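Local coordinates for UBX domain-containing protein 7 (Homo sapiens, PDB 5X3P) that links a subset of neddylated cullin-RING ligases to the segregase VCP/p97 as a ubiquitin-binding adapter regulating turnover of their substrates, its UBX domain mediating p97 interaction, at residues A[23-28]-A[65-70]; A[55-60]-A[69-74]; A[7-12]-A[75-80]; A[13-18]-A[39-44]. The protein carries 1 engineered substitution. All blocks are in the same frame, centred on the assembly; numbering follows the deposited sequence.

Contact 1. Residues A[23-28]-A[65-70]; sequences LPEQAK and TMQEAG. Engineered in segment 65-70: Met66 (natural residue Leu).
Thr65 and Met66 dock against the type I turn that runs from Pro24 to Ala27, just where the short helix 66-69 starts behind a capping box. In that box Glu68 N donates to Thr65 OG1 at 2.9 Å, and Thr65 N gives its hydrogen to Glu68 OE1 at 2.8 Å, reaching the carboxylate on its anti side. Two further amides of the first helical turn, which the helix itself cannot satisfy, find acceptors across the contact. Met66 N meets Ala27 O at 2.8 Å, almost head-on to the carbonyl (C=O...N 174°), while Gln67 N reaches Glu25 O at 3.1 Å with a more bent approach. Ala27 O also receives a CA-H...O contact from Thr65. With its hydroxyl set between the backbone N and carbonyl carbon (chi1 64°), Thr65 sends OG1 to the cap and lays CG2 against Gln26 O. The engineered Met66, modelled as selenomethionine in place of the natural leucine, is the main apolar link. Its chain bends at chi2 (-77°) and runs past the turn toward strand 18-24, with Leu29 of helix 29-38 also touching it. Its terminal CE meets Ala27 CB at 3.7 Å and lies only 3.4 Å from Leu23 CD1.

Contact 2. Residues A[55-60]-A[69-74]; sequences RKLSHL and AGLCPQ
Arg55 and Cys72, one from each side of the contact, share a single acceptor, the oxygen OE2 of Glu75: Arg55 NH2 forms a salt bridge to it and Cys72 N a hydrogen bond. The guanidinium is steadied a second time by Thr50 OG1, which is hydrogen-bonded to NE. Between the segments themselves the Arg55 contact is mostly apolar. Leu71 CD2 sits over the middle of one face of the guanidinium, 3.6 Å from Arg55 CZ and 3.7 Å from Arg55 NE, so a methyl group covers the flat cation while NE and NH2 turn to oxygen partners. A bend at chi3 (-64°) swings the group across this methyl. Arg55 NH1 comes within 3.1 Å of Gly70 O, but the angle is too poor for a hydrogen bond.

Beyond the arginine, Leu57 CD2 meets the same Leu71 methyl at 4.1 Å, and Leu60 CD1 touches Ala69 CB at 3.8 Å; Leu57 and Leu60 turn also to helix 29-38. Gly70, with positive phi, closes helix 66-69 in a Schellman motif and leads the chain into the loop before strand 74-81. With an alanine here in place of Arg55, Glu75 OE2 would probably lose its cationic mate and the Leu71 methyl the flat group laid against it. Arg55 directly follows the Phe-Pro-Arg loop that UBX domains generally use to bind p97, and Cys72 touches Pro53 of that loop. A salt bridge and a hydrogen bond at the nitrogens, with a methyl over one face, are therefore likely to favour one orientation of the guanidinium and to tie the loop's base to the start of strand 74-81.

Contact 3. Residues A[7-12]-A[75-80]; sequences AQLMLR and ETVFVQ
Leu9, Leu11 and Val77 pack on the buried face of two parallel strands, 7-12 and 75-80, whose backbones are joined by five hydrogen bonds. The shortest, Val77 N to Met10 O at 2.6 Å, is nearly straight (175° at the hydrogen). On this face Leu11 CD2 lies 3.8 Å from Val77 CB, and Leu9 CD2 bears on Glu75 CB at 3.7 Å. Leu32 of helix 29-38 touches both leucines, and Leu48 of the adjoining strand 46-50 touches Val77.

The other face, with Met10, Thr76, Arg12 and Phe78, is partly exposed to solvent and less enclosed. Arg12 bends at chi2 (-83°) and again at chi3, bringing its guanidinium back alongside the Phe78 ring. Phe78 CE1 lies over one face of that group, toward its rim, 3.8 Å from Arg12 NH1, but the two planes are 61° apart and do not stack. Arg12 CG also rests 3.8 Å from Thr76 CG2. A serine in place of Arg12 would probably strip this cover from Phe78 and Thr76 and leave the ring freer to turn.

Such a parallel pairing of the first and last strands, at the centre of a mixed sheet with a helix across one face, is the hallmark of the ubiquitin-like beta-grasp fold.

Contact 4. Residues A[13-18]-A[39-44]; sequences YPDGKR and KGYPNE
Tyr13 and Tyr41 bring their rings together with planes only 23° apart, yet slid so far past each other that they barely overlap, the centroids standing 5.0 Å apart. The meeting is between ring corners, Tyr13 CD1 to Tyr41 CE2 at 3.3 Å. Further along Tyr41, its CE1 atom lies 3.5 Å from Pro14 CD, these two side chains approaching each other from opposite directions. The Tyr13 hydroxyl lies past the aliphatic start of Lys39, with Tyr13 OH 3.3 Å from Lys39 CG, and is hydrogen-bonded to Glu19.

Asp15 reaches Tyr41 through water. One water molecule, lying in the plane of the Tyr41 ring at its hydroxyl edge, is 2.5 Å from both Asp15 OD2, to which it donates, and Tyr41 OH. Asp15 OD1 also accepts from Lys17 N at 3.1 Å, an Asx turn within the loop between strands 6-12 and 18-24. Phe46 meets Tyr41 edge-to-face.

Helix 29-38 ends in a Schellman motif at Gly40, and its outgoing chain is thus joined to the hairpin loop by aromatic and proline carbons, while Tyr41 OH and Asp15 OD2 are linked through one water rather than by a direct bond.

Contact 3 is the middle of the sheet, and the others attach to its ends. Contact 1 adjoins it where Leu23 O lies 2.8 Å from Ala7 N, a probable hydrogen bond, and contact 2 where Pro73 O lies 2.9 Å from Gln8 N, again a probable hydrogen bond. Contacts 1 and 2 share Ala69 and Gly70, their centres about 9 Å apart. Contact 4 sits on the far side of the chain's centre, about 21 Å from contact 1 between centres, and meets contact 3 where Val79 CG2 lies 3.7 Å from Tyr13 CD1. Contact 2 adjoins the loop that probably faces p97, as in other UBX domains.

Contact 1. Residues A[23-28]-A[65-70]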
# COMPACT_ATOMS: atom_id res chain seq x y z
N LEU A 23 -2.90 -8.14 4.73
CA LEU A 23 -3.77 -7.38 5.63
C LEU A 23 -5.22 -7.81 5.43
O LEU A 23 -5.64 -8.07 4.31
CB LEU A 23 -3.61 -5.87 5.41
CG LEU A 23 -2.23 -5.31 5.78
CD1 LEU A 23 -2.05 -3.87 5.32
CD2 LEU A 23 -1.97 -5.40 7.28
N PRO A 24 -6.00 -7.87 6.53
CA PRO A 24 -7.43 -8.19 6.38
C PRO A 24 -8.08 -7.13 5.49
O PRO A 24 -7.61 -5.98 5.48
CB PRO A 24 -7.97 -8.07 7.82
CG PRO A 24 -6.76 -8.24 8.71
CD PRO A 24 -5.61 -7.65 7.94
N GLU A 25 -9.11 -7.50 4.74
CA GLU A 25 -9.74 -6.58 3.79
C GLU A 25 -10.31 -5.37 4.50
O GLU A 25 -10.42 -4.29 3.90
CB GLU A 25 -10.86 -7.29 3.03
CG GLU A 25 -10.92 -6.94 1.57
CD GLU A 25 -12.09 -7.60 0.85
OE1 GLU A 25 -13.14 -7.84 1.49
OE2 GLU A 25 -11.94 -7.88 -0.36
N GLN A 26 -10.67 -5.55 5.78
CA GLN A 26 -11.24 -4.46 6.58
C GLN A 26 -10.17 -3.58 7.23
O GLN A 26 -10.49 -2.60 7.90
CB GLN A 26 -12.20 -5.01 7.64
CG GLN A 26 -13.44 -5.70 7.06
CD GLN A 26 -14.19 -4.83 6.07
OE1 GLN A 26 -14.48 -5.24 4.94
NE2 GLN A 26 -14.52 -3.62 6.49
N ALA A 27 -8.90 -3.93 7.04
CA ALA A 27 -7.84 -3.07 7.52
C ALA A 27 -7.90 -1.75 6.76
O ALA A 27 -8.30 -1.71 5.58
CB ALA A 27 -6.48 -3.73 7.34
N LYS A 28 -7.54 -0.66 7.44
CA LYS A 28 -7.55 0.66 6.81
C LYS A 28 -6.27 0.86 6.02
O LYS A 28 -5.22 0.33 6.42
CB LYS A 28 -7.63 1.74 7.88
CG LYS A 28 -8.88 1.68 8.74
CD LYS A 28 -8.73 2.60 9.95
CE LYS A 28 -10.05 2.72 10.69
NZ LYS A 28 -9.88 3.41 12.00
N THR A 65 -10.96 1.58 4.26
CA THR A 65 -10.44 0.22 4.33
C THR A 65 -9.96 -0.20 2.97
O THR A 65 -10.29 0.44 1.97
CB THR A 65 -11.53 -0.77 4.75
OG1 THR A 65 -12.54 -0.80 3.74
CG2 THR A 65 -12.15 -0.38 6.10
N MSE A 66 -9.21 -1.31 2.93
CA MSE A 66 -8.74 -1.89 1.67
C MSE A 66 -9.92 -2.17 0.75
O MSE A 66 -9.85 -1.95 -0.47
CB MSE A 66 -8.02 -3.22 1.94
CG MSE A 66 -7.10 -3.19 3.13
SE MSE A 66 -5.43 -2.28 2.71
CE MSE A 66 -4.86 -2.03 4.54
N GLN A 67 -11.00 -2.69 1.32
CA GLN A 67 -12.21 -2.98 0.55
C GLN A 67 -12.85 -1.70 0.03
O GLN A 67 -13.26 -1.63 -1.13
CB GLN A 67 -13.23 -3.78 1.39
CG GLN A 67 -14.55 -4.08 0.66
CD GLN A 67 -15.57 -4.84 1.52
OE1 GLN A 67 -15.21 -5.59 2.42
NE2 GLN A 67 -16.85 -4.63 1.24
N GLU A 68 -12.93 -0.67 0.89
CA GLU A 68 -13.48 0.62 0.44
C GLU A 68 -12.59 1.25 -0.63
O GLU A 68 -13.07 1.93 -1.54
CB GLU A 68 -13.67 1.57 1.63
CG GLU A 68 -14.94 1.29 2.45
CD GLU A 68 -14.83 1.82 3.86
OE1 GLU A 68 -13.71 2.20 4.24
OE2 GLU A 68 -15.85 1.85 4.58
N ALA A 69 -11.28 1.02 -0.54
CA ALA A 69 -10.33 1.54 -1.53
C ALA A 69 -10.45 0.80 -2.86
O ALA A 69 -9.94 1.26 -3.89
CB ALA A 69 -8.91 1.45 -0.99
N GLY A 70 -11.12 -0.35 -2.84
CA GLY A 70 -11.30 -1.15 -4.05
C GLY A 70 -10.11 -2.01 -4.43
O GLY A 70 -9.97 -2.40 -5.59

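Contact 2. Residues A[55-60]-A[69-74]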
# COMPACT_ATOMS: atom_id res chain seq x y z
N ARG A 55 -3.42 2.71 -9.24
CA ARG A 55 -4.07 3.59 -8.29
C ARG A 55 -2.99 4.38 -7.57
O ARG A 55 -1.96 3.82 -7.21
CB ARG A 55 -4.86 2.76 -7.27
CG ARG A 55 -6.20 2.20 -7.79
CD ARG A 55 -6.75 1.19 -6.79
NE ARG A 55 -5.80 0.10 -6.77
CZ ARG A 55 -6.08 -1.18 -6.89
NH1 ARG A 55 -7.33 -1.64 -6.96
NH2 ARG A 55 -5.07 -2.01 -6.90
N LYS A 56 -3.21 5.67 -7.38
CA LYS A 56 -2.36 6.44 -6.50
C LYS A 56 -3.04 6.40 -5.14
O LYS A 56 -4.05 7.08 -4.94
CB LYS A 56 -2.23 7.88 -7.00
CG LYS A 56 -1.75 8.01 -8.44
CD LYS A 56 -0.30 8.48 -8.52
CE LYS A 56 0.08 8.94 -9.94
NZ LYS A 56 -0.61 10.20 -10.37
N LEU A 57 -2.52 5.58 -4.23
CA LEU A 57 -3.17 5.40 -2.94
C LEU A 57 -3.06 6.67 -2.09
O LEU A 57 -3.84 6.90 -1.16
CB LEU A 57 -2.57 4.19 -2.20
CG LEU A 57 -2.57 2.84 -2.92
CD1 LEU A 57 -1.96 1.77 -2.01
CD2 LEU A 57 -4.00 2.45 -3.26
N SER A 58 -2.08 7.51 -2.42
CA SER A 58 -1.95 8.75 -1.69
C SER A 58 -3.11 9.68 -2.05
O SER A 58 -3.39 10.63 -1.33
CB SER A 58 -0.59 9.42 -1.95
OG SER A 58 -0.47 10.67 -1.26
N HIS A 59 -3.80 9.39 -3.15
CA HIS A 59 -4.97 10.21 -3.53
C HIS A 59 -6.23 9.81 -2.74
O HIS A 59 -7.27 10.48 -2.82
CB HIS A 59 -5.25 10.12 -5.04
CG HIS A 59 -4.22 10.78 -5.89
ND1 HIS A 59 -4.37 10.92 -7.26
CD2 HIS A 59 -3.03 11.35 -5.58
CE1 HIS A 59 -3.31 11.55 -7.75
NE2 HIS A 59 -2.49 11.83 -6.75
N LEU A 60 -6.14 8.72 -1.99
CA LEU A 60 -7.26 8.25 -1.18
C LEU A 60 -7.07 8.64 0.29
O LEU A 60 -5.94 8.77 0.78
CB LEU A 60 -7.40 6.73 -1.29
CG LEU A 60 -7.61 6.15 -2.69
CD1 LEU A 60 -7.54 4.63 -2.64
CD2 LEU A 60 -8.95 6.60 -3.27
N ALA A 69 -11.28 1.02 -0.54
CA ALA A 69 -10.33 1.54 -1.53
C ALA A 69 -10.45 0.80 -2.86
O ALA A 69 -9.94 1.26 -3.89
CB ALA A 69 -8.91 1.45 -0.99
N GLY A 70 -11.12 -0.35 -2.84
CA GLY A 70 -11.30 -1.15 -4.05
C GLY A 70 -10.11 -2.01 -4.43
O GLY A 70 -9.97 -2.40 -5.59
N LEU A 71 -9.25 -2.32 -3.46
CA LEU A 71 -8.09 -3.18 -3.73
C LEU A 71 -8.54 -4.57 -4.13
O LEU A 71 -9.62 -5.03 -3.70
CB LEU A 71 -7.16 -3.27 -2.52
CG LEU A 71 -6.46 -1.98 -2.11
CD1 LEU A 71 -5.18 -2.33 -1.35
CD2 LEU A 71 -6.16 -1.08 -3.31
N CYS A 72 -7.73 -5.25 -4.95
CA CYS A 72 -8.01 -6.62 -5.37
C CYS A 72 -7.48 -7.60 -4.32
O CYS A 72 -6.79 -7.18 -3.38
CB CYS A 72 -7.35 -6.88 -6.72
SG CYS A 72 -7.98 -5.78 -8.02
N PRO A 73 -7.81 -8.90 -4.45
CA PRO A 73 -7.31 -9.86 -3.45
C PRO A 73 -5.79 -9.90 -3.39
O PRO A 73 -5.22 -10.18 -2.33
CB PRO A 73 -7.83 -11.20 -3.97
CG PRO A 73 -9.15 -10.83 -4.62
CD PRO A 73 -8.83 -9.52 -5.34
N GLN A 74 -5.14 -9.61 -4.51
CA GLN A 74 -3.69 -9.55 -4.53
C GLN A 74 -3.27 -8.27 -5.24
O GLN A 74 -3.85 -7.93 -6.27
CB GLN A 74 -3.15 -10.77 -5.28
CG GLN A 74 -3.64 -12.10 -4.68
CD GLN A 74 -3.00 -13.28 -5.36
OE1 GLN A 74 -2.71 -13.24 -6.57
NE2 GLN A 74 -2.72 -14.33 -4.59

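Contact 3. Residues A[7-12]-A[75-80]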
# COMPACT_ATOMS: atom_id res chain seq x y z
N ALA A 7 -6.07 -8.75 1.67
CA ALA A 7 -5.26 -8.03 0.69
C ALA A 7 -3.86 -8.60 0.83
O ALA A 7 -3.15 -8.30 1.79
CB ALA A 7 -5.23 -6.54 1.00
N GLN A 8 -3.47 -9.44 -0.12
CA GLN A 8 -2.15 -10.04 -0.12
C GLN A 8 -1.30 -9.11 -0.93
O GLN A 8 -1.49 -8.96 -2.14
CB GLN A 8 -2.19 -11.42 -0.77
CG GLN A 8 -2.85 -12.49 0.10
CD GLN A 8 -3.14 -13.74 -0.68
OE1 GLN A 8 -3.53 -13.68 -1.86
NE2 GLN A 8 -2.93 -14.90 -0.04
N LEU A 9 -0.34 -8.47 -0.27
CA LEU A 9 0.40 -7.40 -0.90
C LEU A 9 1.84 -7.80 -1.19
O LEU A 9 2.50 -8.38 -0.33
CB LEU A 9 0.40 -6.16 0.01
CG LEU A 9 -0.97 -5.58 0.40
CD1 LEU A 9 -0.81 -4.35 1.27
CD2 LEU A 9 -1.74 -5.22 -0.85
N MSE A 10 2.30 -7.50 -2.41
CA MSE A 10 3.72 -7.44 -2.71
C MSE A 10 4.16 -5.97 -2.65
O MSE A 10 3.63 -5.13 -3.37
CB MSE A 10 4.01 -8.00 -4.11
CG MSE A 10 5.41 -7.60 -4.65
SE MSE A 10 6.85 -8.48 -3.64
CE MSE A 10 6.60 -10.20 -4.47
N LEU A 11 5.12 -5.67 -1.77
CA LEU A 11 5.65 -4.31 -1.67
C LEU A 11 6.99 -4.23 -2.40
O LEU A 11 7.89 -5.05 -2.18
CB LEU A 11 5.82 -3.91 -0.21
CG LEU A 11 4.60 -4.14 0.68
CD1 LEU A 11 4.94 -3.72 2.11
CD2 LEU A 11 3.40 -3.36 0.15
N ARG A 12 7.12 -3.26 -3.29
CA ARG A 12 8.32 -3.11 -4.10
C ARG A 12 8.98 -1.79 -3.73
O ARG A 12 8.48 -0.72 -4.11
CB ARG A 12 7.96 -3.13 -5.58
CG ARG A 12 7.26 -4.41 -6.05
CD ARG A 12 8.27 -5.51 -6.35
NE ARG A 12 9.24 -5.07 -7.34
CZ ARG A 12 9.02 -5.08 -8.66
NH1 ARG A 12 7.86 -5.52 -9.13
NH2 ARG A 12 9.96 -4.66 -9.49
N GLU A 75 -2.28 -7.57 -4.67
CA GLU A 75 -1.81 -6.31 -5.24
C GLU A 75 -0.31 -6.22 -5.17
O GLU A 75 0.31 -6.75 -4.24
CB GLU A 75 -2.38 -5.13 -4.45
CG GLU A 75 -3.88 -5.01 -4.51
CD GLU A 75 -4.34 -4.35 -5.80
OE1 GLU A 75 -3.47 -3.88 -6.57
OE2 GLU A 75 -5.57 -4.25 -6.04
N THR A 76 0.27 -5.54 -6.15
CA THR A 76 1.67 -5.17 -6.09
C THR A 76 1.73 -3.66 -5.84
O THR A 76 1.13 -2.87 -6.60
CB THR A 76 2.38 -5.51 -7.41
OG1 THR A 76 2.42 -6.93 -7.59
CG2 THR A 76 3.80 -4.97 -7.40
N VAL A 77 2.41 -3.25 -4.77
CA VAL A 77 2.43 -1.85 -4.38
C VAL A 77 3.85 -1.32 -4.53
O VAL A 77 4.78 -1.82 -3.87
CB VAL A 77 1.98 -1.65 -2.92
CG1 VAL A 77 1.96 -0.16 -2.57
CG2 VAL A 77 0.59 -2.25 -2.69
N PHE A 78 4.02 -0.32 -5.38
CA PHE A 78 5.31 0.36 -5.52
C PHE A 78 5.43 1.51 -4.54
O PHE A 78 4.54 2.35 -4.46
CB PHE A 78 5.48 0.87 -6.94
CG PHE A 78 5.53 -0.22 -7.96
CD1 PHE A 78 6.72 -0.89 -8.20
CD2 PHE A 78 4.39 -0.62 -8.64
CE1 PHE A 78 6.78 -1.92 -9.13
CE2 PHE A 78 4.44 -1.66 -9.57
CZ PHE A 78 5.63 -2.31 -9.81
N VAL A 79 6.52 1.54 -3.80
CA VAL A 79 6.82 2.68 -2.95
C VAL A 79 7.66 3.66 -3.78
O VAL A 79 8.77 3.32 -4.20
CB VAL A 79 7.57 2.23 -1.67
CG1 VAL A 79 7.83 3.40 -0.75
CG2 VAL A 79 6.77 1.16 -0.96
N GLN A 80 7.12 4.85 -4.03
CA GLN A 80 7.78 5.84 -4.88
C GLN A 80 8.07 7.09 -4.08
O GLN A 80 7.33 7.42 -3.16
CB GLN A 80 6.87 6.26 -6.03
CG GLN A 80 6.75 5.26 -7.14
CD GLN A 80 5.88 5.78 -8.26
OE1 GLN A 80 5.56 6.98 -8.32
NE2 GLN A 80 5.48 4.89 -9.15

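Contact 4. Residues A[13-18]-A[39-44]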
# COMPACT_ATOMS: atom_id res chain seq x y z
N TYR A 13 10.05 -1.85 -2.94
CA TYR A 13 10.74 -0.64 -2.47
C TYR A 13 11.72 -0.14 -3.52
O TYR A 13 12.22 -0.93 -4.32
CB TYR A 13 11.43 -0.92 -1.13
CG TYR A 13 10.47 -1.28 0.00
CD1 TYR A 13 9.79 -0.30 0.71
CD2 TYR A 13 10.28 -2.61 0.38
CE1 TYR A 13 8.92 -0.64 1.77
CE2 TYR A 13 9.42 -2.96 1.42
CZ TYR A 13 8.75 -1.97 2.10
OH TYR A 13 7.90 -2.33 3.13
N PRO A 14 12.00 1.18 -3.54
CA PRO A 14 12.70 1.64 -4.74
C PRO A 14 14.19 1.26 -4.77
O PRO A 14 14.83 1.47 -5.80
CB PRO A 14 12.54 3.16 -4.68
CG PRO A 14 12.53 3.46 -3.21
CD PRO A 14 11.83 2.26 -2.55
N ASP A 15 14.73 0.73 -3.67
CA ASP A 15 16.10 0.23 -3.67
C ASP A 15 16.17 -1.19 -4.27
O ASP A 15 17.26 -1.72 -4.52
CB ASP A 15 16.72 0.29 -2.27
CG ASP A 15 15.92 -0.49 -1.23
OD1 ASP A 15 14.81 -0.96 -1.55
OD2 ASP A 15 16.42 -0.64 -0.09
N GLY A 16 15.00 -1.78 -4.51
CA GLY A 16 14.92 -3.12 -5.10
C GLY A 16 14.55 -4.19 -4.09
O GLY A 16 14.40 -5.37 -4.44
N LYS A 17 14.42 -3.80 -2.83
CA LYS A 17 13.94 -4.71 -1.79
C LYS A 17 12.46 -5.06 -2.01
O LYS A 17 11.67 -4.25 -2.49
CB LYS A 17 14.16 -4.12 -0.39
CG LYS A 17 15.63 -4.09 0.05
CD LYS A 17 15.86 -3.37 1.39
CE LYS A 17 15.23 -4.09 2.57
NZ LYS A 17 16.03 -3.91 3.83
N ARG A 18 12.10 -6.29 -1.66
CA ARG A 18 10.72 -6.75 -1.80
C ARG A 18 10.25 -7.33 -0.48
O ARG A 18 11.04 -7.95 0.24
CB ARG A 18 10.63 -7.82 -2.89
CG ARG A 18 11.14 -7.34 -4.25
CD ARG A 18 10.97 -8.40 -5.31
NE ARG A 18 11.11 -7.84 -6.65
CZ ARG A 18 11.99 -8.25 -7.56
NH1 ARG A 18 12.83 -9.24 -7.27
NH2 ARG A 18 12.04 -7.68 -8.75
N LYS A 39 9.33 0.89 7.71
CA LYS A 39 10.41 0.29 6.92
C LYS A 39 11.35 1.36 6.37
O LYS A 39 12.22 1.07 5.54
CB LYS A 39 9.87 -0.56 5.76
CG LYS A 39 9.11 -1.82 6.19
CD LYS A 39 10.01 -2.79 6.95
CE LYS A 39 9.23 -4.02 7.38
NZ LYS A 39 9.95 -4.79 8.43
N GLY A 40 11.15 2.59 6.83
CA GLY A 40 12.04 3.68 6.48
C GLY A 40 11.55 4.56 5.35
O GLY A 40 12.33 5.33 4.79
N TYR A 41 10.27 4.48 5.01
CA TYR A 41 9.72 5.30 3.93
C TYR A 41 8.55 6.16 4.41
O TYR A 41 7.38 5.80 4.25
CB TYR A 41 9.33 4.41 2.74
CG TYR A 41 10.51 3.65 2.19
CD1 TYR A 41 11.30 4.20 1.20
CD2 TYR A 41 10.84 2.39 2.67
CE1 TYR A 41 12.39 3.52 0.69
CE2 TYR A 41 11.93 1.69 2.18
CZ TYR A 41 12.70 2.27 1.18
OH TYR A 41 13.78 1.60 0.66
N PRO A 42 8.87 7.32 5.00
CA PRO A 42 7.84 8.17 5.61
C PRO A 42 6.90 8.75 4.56
O PRO A 42 7.35 9.14 3.48
CB PRO A 42 8.65 9.29 6.28
CG PRO A 42 9.99 9.26 5.66
CD PRO A 42 10.23 7.84 5.23
N ASN A 43 5.61 8.82 4.91
CA ASN A 43 4.58 9.30 3.99
C ASN A 43 4.83 10.70 3.43
O ASN A 43 4.43 11.00 2.30
CB ASN A 43 3.22 9.24 4.68
CG ASN A 43 2.09 9.69 3.77
OD1 ASN A 43 1.75 8.99 2.80
ND2 ASN A 43 1.50 10.85 4.06
N GLU A 44 5.47 11.55 4.22
CA GLU A 44 5.79 12.91 3.78
C GLU A 44 6.71 12.95 2.56
O GLU A 44 6.75 13.94 1.83
CB GLU A 44 6.39 13.76 4.92
CG GLU A 44 6.78 12.99 6.18
CD GLU A 44 5.56 12.46 6.95
OE1 GLU A 44 4.57 13.21 7.08
OE2 GLU A 44 5.60 11.29 7.40
O HOH W 1 14.42 -0.68 1.49